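PDB 2A5Z: hypothetical protein SO2946 from Shewanella oneidensis, which is of unknown function but adopts a jelly-roll fold with a carbohydrate-binding module, which suggests carbohydrate recognition, and binds magnesium. Local coordinates for residues Phe130-Leu135 with Ile155-Ala160. Numbering follows the deposited sequence.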
# COMPACT_ATOMS: atom_id res chain seq x y z
N PHE C 130 27.39 9.60 -18.27
CA PHE C 130 27.25 10.79 -17.44
C PHE C 130 26.93 12.02 -18.30
O PHE C 130 27.23 12.05 -19.49
CB PHE C 130 28.50 11.03 -16.58
CG PHE C 130 28.72 9.97 -15.52
CD1 PHE C 130 27.73 9.67 -14.59
CD2 PHE C 130 29.94 9.28 -15.46
CE1 PHE C 130 27.94 8.69 -13.62
CE2 PHE C 130 30.16 8.31 -14.49
CZ PHE C 130 29.16 8.01 -13.58
N ASN C 131 26.30 13.01 -17.69
CA ASN C 131 25.92 14.24 -18.38
C ASN C 131 25.92 15.34 -17.32
O ASN C 131 25.49 15.10 -16.19
CB ASN C 131 24.53 14.05 -19.01
CG ASN C 131 24.12 15.20 -19.92
OD1 ASN C 131 23.84 16.31 -19.45
ND2 ASN C 131 24.04 14.93 -21.22
N PRO C 132 26.46 16.53 -17.66
CA PRO C 132 26.47 17.65 -16.71
C PRO C 132 25.07 18.06 -16.20
O PRO C 132 24.98 18.73 -15.18
CB PRO C 132 27.12 18.80 -17.50
CG PRO C 132 27.13 18.37 -18.92
CD PRO C 132 27.14 16.88 -18.92
N ALA C 133 24.02 17.62 -16.88
CA ALA C 133 22.64 17.93 -16.49
C ALA C 133 22.12 17.04 -15.35
O ALA C 133 21.07 17.33 -14.76
CB ALA C 133 21.72 17.83 -17.69
N GLN C 134 22.85 15.96 -15.05
CA GLN C 134 22.45 15.02 -14.00
C GLN C 134 22.75 15.54 -12.59
O GLN C 134 23.90 15.90 -12.27
CB GLN C 134 23.09 13.64 -14.21
CG GLN C 134 22.77 12.97 -15.53
CD GLN C 134 23.81 11.94 -15.95
OE1 GLN C 134 24.88 11.83 -15.34
NE2 GLN C 134 23.51 11.18 -16.99
N LEU C 135 21.72 15.56 -11.75
CA LEU C 135 21.84 15.91 -10.33
C LEU C 135 21.03 14.91 -9.50
O LEU C 135 19.81 14.80 -9.66
CB LEU C 135 21.37 17.35 -10.05
CG LEU C 135 21.25 17.85 -8.59
CD1 LEU C 135 22.60 17.93 -7.88
CD2 LEU C 135 20.57 19.20 -8.54
N ILE C 155 25.43 13.89 -6.27
CA ILE C 155 26.10 13.41 -7.46
C ILE C 155 25.78 14.36 -8.61
O ILE C 155 24.64 14.43 -9.05
CB ILE C 155 25.68 11.95 -7.81
CG1 ILE C 155 26.03 11.00 -6.65
CG2 ILE C 155 26.33 11.50 -9.14
CD1 ILE C 155 25.40 9.61 -6.74
N GLU C 156 26.79 15.10 -9.06
CA GLU C 156 26.66 15.95 -10.24
C GLU C 156 27.54 15.39 -11.35
O GLU C 156 28.76 15.26 -11.17
CB GLU C 156 27.07 17.39 -9.94
CG GLU C 156 26.23 18.04 -8.85
CD GLU C 156 26.62 19.47 -8.57
OE1 GLU C 156 27.83 19.81 -8.67
OE2 GLU C 156 25.72 20.27 -8.23
N ASN C 157 26.93 15.06 -12.48
CA ASN C 157 27.66 14.44 -13.57
C ASN C 157 28.27 13.13 -13.03
O ASN C 157 27.58 12.34 -12.39
CB ASN C 157 28.71 15.44 -14.10
CG ASN C 157 29.07 15.21 -15.55
OD1 ASN C 157 28.73 14.18 -16.14
ND2 ASN C 157 29.78 16.18 -16.13
N GLY C 158 29.57 12.91 -13.23
CA GLY C 158 30.19 11.67 -12.76
C GLY C 158 30.85 11.76 -11.40
O GLY C 158 31.60 10.86 -11.02
N ASN C 159 30.57 12.84 -10.67
CA ASN C 159 31.24 13.13 -9.40
C ASN C 159 30.31 13.05 -8.19
O ASN C 159 29.28 13.71 -8.17
CB ASN C 159 31.89 14.52 -9.44
CG ASN C 159 33.01 14.61 -10.45
OD1 ASN C 159 33.86 13.72 -10.53
ND2 ASN C 159 33.03 15.68 -11.23
N ALA C 160 30.69 12.24 -7.21
CA ALA C 160 29.97 12.16 -5.94
C ALA C 160 30.73 12.91 -4.85
O ALA C 160 31.97 12.90 -4.82
CB ALA C 160 29.77 10.71 -5.52
O HOH W 1 25.08 11.17 -12.63
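Phe-130 lies flat against Gly-158 at the tip of a beta hairpin, in an antiparallel sheet of the jelly roll. Strands 153-156 and 159-166 form this hairpin, joined by a type II' turn from Glu-156 to Asn-159, with Asn-157 and Gly-158 at its two corners. On the other segment, a type I turn from Asn-131 to Gln-134 leads into strand 134-137. The aromatic contact is a CH-pi interaction: Gly-158 CA stands 3.5 Å from the Phe-130 ring centroid and only 8° off the ring normal. With CG of Phe-130 anti to its own carbonyl carbon and beside the backbone N (chi1 -67°), the ring reaches over the turn at Gly-158. The same ring touches Thr-181, from a loop, and has Gln-134 OE1 at its edge. Asn-157 buries more surface against 130-135 than any other residue of the contact. Its CG is anti to the backbone N, and its amide runs alongside Pro-132, both side chains pointing the same way, with ND2 3.9 Å from Pro-132 CD. Asn-157 OD1 also approaches Phe-130 CB to 3.2 Å. Where the strands begin to pair, Asn-157 N donates to Gln-134 O (3.2 Å, 164° at the hydrogen), tilted from the carbonyl plane; Glu-156 CA adds a CA-H...O contact to that oxygen. Next along, Leu-135 and Glu-156 are a non-hydrogen-bonded pair on one sheet face, Leu-135 CD1 lying 3.8 Å from Glu-156 CG. The buried Gln-134 amide is held at both ends: NE2 donates to Ala-129 O and, weakly, to Ser-242 O, while OE1 takes a weak bond from Asn-131 N. A water completes the join, donating to Gln-134 OE1 and to Asn-157 O at 2.8 Å each.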